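Local coordinates for mannosylglycerate hydrolase MGH1-like glycoside hydrolase domain-containing protein (Thermus thermophilus HB8, PDB 4WVA) that catalyses the hydrolysis of mannosylglycerate to mannose and glycerate, and can also hydrolyse glucosylglycerate, as a family GH63 enzyme with an (alpha/alpha)6-barrel, at residues A[35-40]-A[104-109]; A[318-323]-A[369-374]. All coordinates share one frame; numbering follows the deposited sequence. Where two conformers were deposited one is given.

Interaction 1: A[35-40]-A[104-109]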
loop_
_atom_site.group_PDB
_atom_site.type_symbol
_atom_site.label_atom_id
_atom_site.label_comp_id
_atom_site.label_asym_id
_atom_site.label_seq_id
_atom_site.Cartn_x
_atom_site.Cartn_y
_atom_site.Cartn_z
ATOM N N ASP A 35 12.353 5.312 26.546
ATOM C CA ASP A 35 12.908 6.590 26.963
ATOM C C ASP A 35 14.291 6.779 26.376
ATOM O O ASP A 35 14.597 7.845 25.850
ATOM C CB ASP A 35 12.995 6.712 28.491
ATOM C CG ASP A 35 11.652 6.657 29.169
ATOM O OD1 ASP A 35 10.963 5.605 29.063
ATOM O OD2 ASP A 35 11.291 7.647 29.839
ATOM N N SER A 36 15.150 5.765 26.485
ATOM C CA SER A 36 16.526 5.917 26.017
ATOM C C SER A 36 16.547 6.217 24.528
ATOM O O SER A 36 17.390 6.963 24.059
ATOM C CB SER A 36 17.385 4.696 26.357
ATOM O OG SER A 36 17.933 4.822 27.660
ATOM N N ALA A 37 15.595 5.654 23.782
ATOM C CA ALA A 37 15.570 5.846 22.350
ATOM C C ALA A 37 15.272 7.312 22.053
ATOM O O ALA A 37 15.982 7.931 21.267
ATOM C CB ALA A 37 14.547 4.940 21.699
ATOM N N PHE A 38 14.246 7.870 22.687
ATOM C CA PHE A 38 13.929 9.305 22.464
ATOM C C PHE A 38 15.074 10.178 22.976
ATOM O O PHE A 38 15.415 11.179 22.353
ATOM C CB PHE A 38 12.616 9.745 23.114
ATOM C CG PHE A 38 11.403 9.045 22.574
ATOM C CD1 PHE A 38 10.959 9.284 21.274
ATOM C CD2 PHE A 38 10.699 8.140 23.355
ATOM C CE1 PHE A 38 9.850 8.634 20.778
ATOM C CE2 PHE A 38 9.588 7.478 22.851
ATOM C CZ PHE A 38 9.158 7.730 21.556
ATOM N N ILE A 39 15.631 9.833 24.133
ATOM C CA ILE A 39 16.696 10.632 24.734
ATOM C C ILE A 39 17.916 10.718 23.833
ATOM O O ILE A 39 18.517 11.779 23.725
ATOM C CB ILE A 39 17.048 10.113 26.147
ATOM C CG1 ILE A 39 15.873 10.352 27.102
ATOM C CG2 ILE A 39 18.366 10.703 26.652
ATOM C CD1 ILE A 39 15.949 9.510 28.366
ATOM N N ALA A 40 18.280 9.611 23.180
ATOM C CA ALA A 40 19.393 9.605 22.226
ATOM C C ALA A 40 19.266 10.675 21.143
ATOM O O ALA A 40 20.260 11.282 20.746
ATOM C CB ALA A 40 19.572 8.211 21.616
ATOM N N PRO A 104 7.691 -0.304 23.758
ATOM C CA PRO A 104 7.586 -0.098 22.309
ATOM C C PRO A 104 8.950 0.044 21.621
ATOM O O PRO A 104 9.798 0.831 22.067
ATOM C CB PRO A 104 6.766 1.196 22.204
ATOM C CG PRO A 104 5.959 1.204 23.465
ATOM C CD PRO A 104 6.906 0.695 24.499
ATOM N N PRO A 105 9.157 -0.705 20.523
ATOM C CA PRO A 105 10.489 -0.871 19.950
ATOM C C PRO A 105 10.836 0.265 18.991
ATOM O O PRO A 105 11.004 0.048 17.808
ATOM C CB PRO A 105 10.385 -2.215 19.247
ATOM C CG PRO A 105 8.960 -2.324 18.849
ATOM C CD PRO A 105 8.193 -1.689 19.972
ATOM N N VAL A 106 10.918 1.485 19.520
ATOM C CA VAL A 106 11.239 2.640 18.686
ATOM C C VAL A 106 12.740 2.686 18.349
ATOM O O VAL A 106 13.175 3.467 17.504
ATOM C CB VAL A 106 10.742 3.931 19.355
ATOM C CG1 VAL A 106 11.617 4.291 20.503
ATOM C CG2 VAL A 106 10.713 5.098 18.370
ATOM N N VAL A 107 13.539 1.798 18.941
ATOM C CA VAL A 107 14.992 1.958 18.863
ATOM C C VAL A 107 15.557 1.869 17.430
ATOM O O VAL A 107 16.460 2.634 17.090
ATOM C CB VAL A 107 15.745 1.036 19.863
ATOM C CG1 VAL A 107 15.482 -0.440 19.595
ATOM C CG2 VAL A 107 17.226 1.376 19.878
ATOM N N ALA A 108 15.023 1.004 16.571
ATOM C CA ALA A 108 15.621 0.895 15.212
ATOM C C ALA A 108 15.481 2.178 14.412
ATOM O O ALA A 108 16.336 2.525 13.600
ATOM C CB ALA A 108 15.025 -0.268 14.441
ATOM N N THR A 109 14.370 2.862 14.627
ATOM C CA THR A 109 14.116 4.151 13.980
ATOM C C THR A 109 15.170 5.176 14.398
ATOM O O THR A 109 15.703 5.922 13.563
ATOM C CB THR A 109 12.698 4.597 14.329
ATOM O OG1 THR A 109 11.788 3.689 13.721
ATOM C CG2 THR A 109 12.398 6.026 13.829
#

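Interaction 2: A[318-323]-A[369-374]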
loop_
_atom_site.group_PDB
_atom_site.type_symbol
_atom_site.label_atom_id
_atom_site.label_comp_id
_atom_site.label_asym_id
_atom_site.label_seq_id
_atom_site.Cartn_x
_atom_site.Cartn_y
_atom_site.Cartn_z
ATOM N N LEU A 318 -9.050 11.606 7.951
ATOM C CA LEU A 318 -10.034 11.363 9.026
ATOM C C LEU A 318 -9.383 11.512 10.417
ATOM O O LEU A 318 -9.983 12.070 11.358
ATOM C CB LEU A 318 -10.737 10.006 8.849
ATOM C CG LEU A 318 -11.578 9.922 7.566
ATOM C CD1 LEU A 318 -12.025 8.500 7.320
ATOM C CD2 LEU A 318 -12.788 10.826 7.649
ATOM N N LEU A 319 -8.140 11.037 10.559
ATOM C CA LEU A 319 -7.387 11.309 11.784
ATOM C C LEU A 319 -7.128 12.812 11.989
ATOM O O LEU A 319 -7.220 13.301 13.128
ATOM C CB LEU A 319 -6.072 10.519 11.808
ATOM C CG LEU A 319 -6.182 9.011 12.023
ATOM C CD1 LEU A 319 -4.796 8.357 11.970
ATOM C CD2 LEU A 319 -6.847 8.705 13.364
ATOM N N ALA A 320 -6.808 13.535 10.917
ATOM C CA ALA A 320 -6.586 14.986 11.014
ATOM C C ALA A 320 -7.842 15.684 11.546
ATOM O O ALA A 320 -7.759 16.555 12.406
ATOM C CB ALA A 320 -6.178 15.568 9.681
ATOM N N GLN A 321 -9.000 15.256 11.059
ATOM C CA GLN A 321 -10.281 15.773 11.545
ATOM C C GLN A 321 -10.479 15.469 13.019
ATOM O O GLN A 321 -10.917 16.329 13.788
ATOM C CB GLN A 321 -11.439 15.211 10.713
ATOM C CG GLN A 321 -11.416 15.739 9.300
ATOM C CD GLN A 321 -12.601 15.301 8.460
ATOM O OE1 GLN A 321 -13.041 14.162 8.522
ATOM N NE2 GLN A 321 -13.113 16.213 7.660
ATOM N N GLU A 322 -10.119 14.257 13.430
ATOM C CA GLU A 322 -10.264 13.883 14.819
ATOM C C GLU A 322 -9.347 14.721 15.715
ATOM O O GLU A 322 -9.778 15.157 16.777
ATOM C CB GLU A 322 -10.006 12.391 15.030
ATOM C CG GLU A 322 -10.361 11.900 16.425
ATOM C CD GLU A 322 -11.858 11.893 16.726
ATOM O OE1 GLU A 322 -12.689 12.004 15.788
ATOM O OE2 GLU A 322 -12.201 11.734 17.910
ATOM N N ALA A 323 -8.097 14.943 15.298
ATOM C CA ALA A 323 -7.189 15.773 16.074
ATOM C C ALA A 323 -7.746 17.181 16.216
ATOM O O ALA A 323 -7.690 17.774 17.288
ATOM C CB ALA A 323 -5.813 15.834 15.451
ATOM N N TYR A 369 2.215 12.927 5.875
ATOM C CA TYR A 369 0.970 12.859 5.099
ATOM C C TYR A 369 0.543 14.222 4.539
ATOM O O TYR A 369 -0.544 14.348 3.981
ATOM C CB TYR A 369 -0.154 12.196 5.935
ATOM C CG TYR A 369 -0.030 10.682 5.930
ATOM C CD1 TYR A 369 0.781 10.029 6.838
ATOM C CD2 TYR A 369 -0.656 9.907 4.957
ATOM C CE1 TYR A 369 0.960 8.662 6.804
ATOM C CE2 TYR A 369 -0.476 8.531 4.902
ATOM C CZ TYR A 369 0.307 7.907 5.844
ATOM O OH TYR A 369 0.490 6.557 5.846
ATOM N N GLY A 370 1.391 15.238 4.658
ATOM C CA GLY A 370 1.075 16.565 4.085
ATOM C C GLY A 370 0.283 17.513 4.954
ATOM O O GLY A 370 -0.038 18.625 4.514
ATOM N N PHE A 371 0.007 17.112 6.200
ATOM C CA PHE A 371 -0.778 17.915 7.136
ATOM C C PHE A 371 0.158 18.830 7.926
ATOM O O PHE A 371 0.383 18.669 9.126
ATOM C CB PHE A 371 -1.618 17.007 8.032
ATOM C CG PHE A 371 -2.706 16.288 7.278
ATOM C CD1 PHE A 371 -2.528 14.991 6.838
ATOM C CD2 PHE A 371 -3.892 16.938 6.972
ATOM C CE1 PHE A 371 -3.531 14.339 6.117
ATOM C CE2 PHE A 371 -4.890 16.292 6.252
ATOM C CZ PHE A 371 -4.705 15.000 5.823
ATOM N N ALA A 372 0.711 19.809 7.223
ATOM C CA ALA A 372 1.768 20.656 7.781
ATOM C C ALA A 372 1.261 21.535 8.927
ATOM O O ALA A 372 1.969 21.741 9.926
ATOM C CB ALA A 372 2.374 21.519 6.680
ATOM N N ALA A 373 0.043 22.055 8.790
ATOM C CA ALA A 373 -0.528 22.947 9.808
ATOM C C ALA A 373 -0.728 22.217 11.123
ATOM O O ALA A 373 -0.406 22.730 12.195
ATOM C CB ALA A 373 -1.849 23.529 9.328
ATOM N N LEU A 374 -1.253 21.002 11.036
ATOM C CA LEU A 374 -1.437 20.183 12.207
ATOM C C LEU A 374 -0.103 19.791 12.843
ATOM O O LEU A 374 0.058 19.863 14.061
ATOM C CB LEU A 374 -2.258 18.955 11.835
ATOM C CG LEU A 374 -2.974 18.113 12.870
ATOM C CD1 LEU A 374 -3.639 18.897 13.995
ATOM C CD2 LEU A 374 -4.025 17.301 12.113
#

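Interaction 1: A[35-40]-A[104-109]
Ala37, Phe38, Val106 and Val107 make an all-carbon contact between helix 33-43 and the turn that leads into helix 107-117. Its centre is the methyl pair Ala37 CB and Val106 CG1, 3.2 Å apart, shorter than usual for two carbons, so the exact separation is doubtful. Val106 presents CG1 because that branch sits between its backbone N and carbonyl carbon (chi1 74°), while CG2 lies anti to N. The Ala37 methyl also meets main chain: its CB is 4.1 Å from Val107 CA, and the Ala37 and Val107 CA atoms come within 5.3 Å. The small alanine thus lets helix and turn approach closely.

An aliphatic-aromatic contact adds to this. Val106 CG1 lies over one face of the Phe38 ring and is 4.4 Å from Phe38 CZ, so this one methyl group serves both Ala37 and Phe38. No hydrogen bond crosses between 35-40 and 104-109. Each backbone is held from within instead: Ile39 N bonds to Asp35 O at 2.8 Å in the helix, and Val106 N bonds to Pro104 O at 2.9 Å around an inverse gamma turn centred on Pro105.

The contact probably lies behind the substrate pocket: the Phe38 side chain is about 8 Å from those of Gln103 and Trp350, which, like Asp35, bind substrate in a near-identical protein. Phe38 makes an edge-to-face pair with Trp410 and also touches Trp360 and Met361 of helix 356-368. Val106 rests on Ile240 of helix 235-254, and Pro105 on Phe138 and Leu142 of helix 121-146, which places this buried contact in the helical core of the barrel.

Interaction 2: A[318-323]-A[369-374]
A tight turn joining helix 356-368 to helix 372-389 brings Phe371 and Leu374 against Ala320 and Ala323 of helix 313-327. The first helix ends in a Schellman motif whose C-prime residue is Gly370: Phe371 N bonds back to Phe366 O, and Gly370 N to Arg367 O. At Gly370 phi is positive, a backbone shape in which any side chain would collide with the carbonyl O of Tyr369, which is why glycine suits it. Phe371, the centre of an inverse gamma turn, then takes the N-cap position of helix 372-389.

Ala320 supplies the methyl group that both residues meet. Its CB lies over one face of the Phe371 ring in a CH-pi contact, 4.0 Å from the centroid and 23° off the ring normal. Ala320 CB is displaced toward the rim, nearest Phe371 CE2 at 3.7 Å. Leu374 comes in with its branched end: CD2 packs 3.6 Å from Ala320 CA, and CD1 reaches Ala323 CB at 4.0 Å. With CG anti to its backbone N (chi1 -161°), the leucine extends from the first turn of its helix across to the other helix, and its two methyls are shared between alanines one helical turn apart.

Phe366 touches both Ala320 and Leu374, so the helix before the turn joins the same apolar patch. Tyr369 stacks on His312 of a second subunit, and Leu318 packs on Arg367 of a third, so both the turn and helix 313-327 lie beside subunit interfaces. The contact itself is purely apolar and without a hydrogen bond across it: shape fit, with alanines allowing close approach, joins the helices, while the Schellman bonds fix the turn that presents the phenylalanine.

Overall arrangement
Following the chain from the N terminus, past helix 4-15, helix 33-43 is the first to take part. Interaction 1 closes a loop of 63 residues that holds helix 48-62 and two strands of the small antiparallel sheet, 72-74 and 97-98, and ends at the start of helix 107-117. The chain then runs through more of the helical barrel before interaction 2 opens on helix 313-327 and closes a shorter loop of 45 residues at the start of helix 372-389. The two contacts stand in series, neither nesting nor crossing, and do not touch. Helix 356-368 connects them: its residues meet Phe38 in interaction 1 and Leu374 in interaction 2, linking core to periphery.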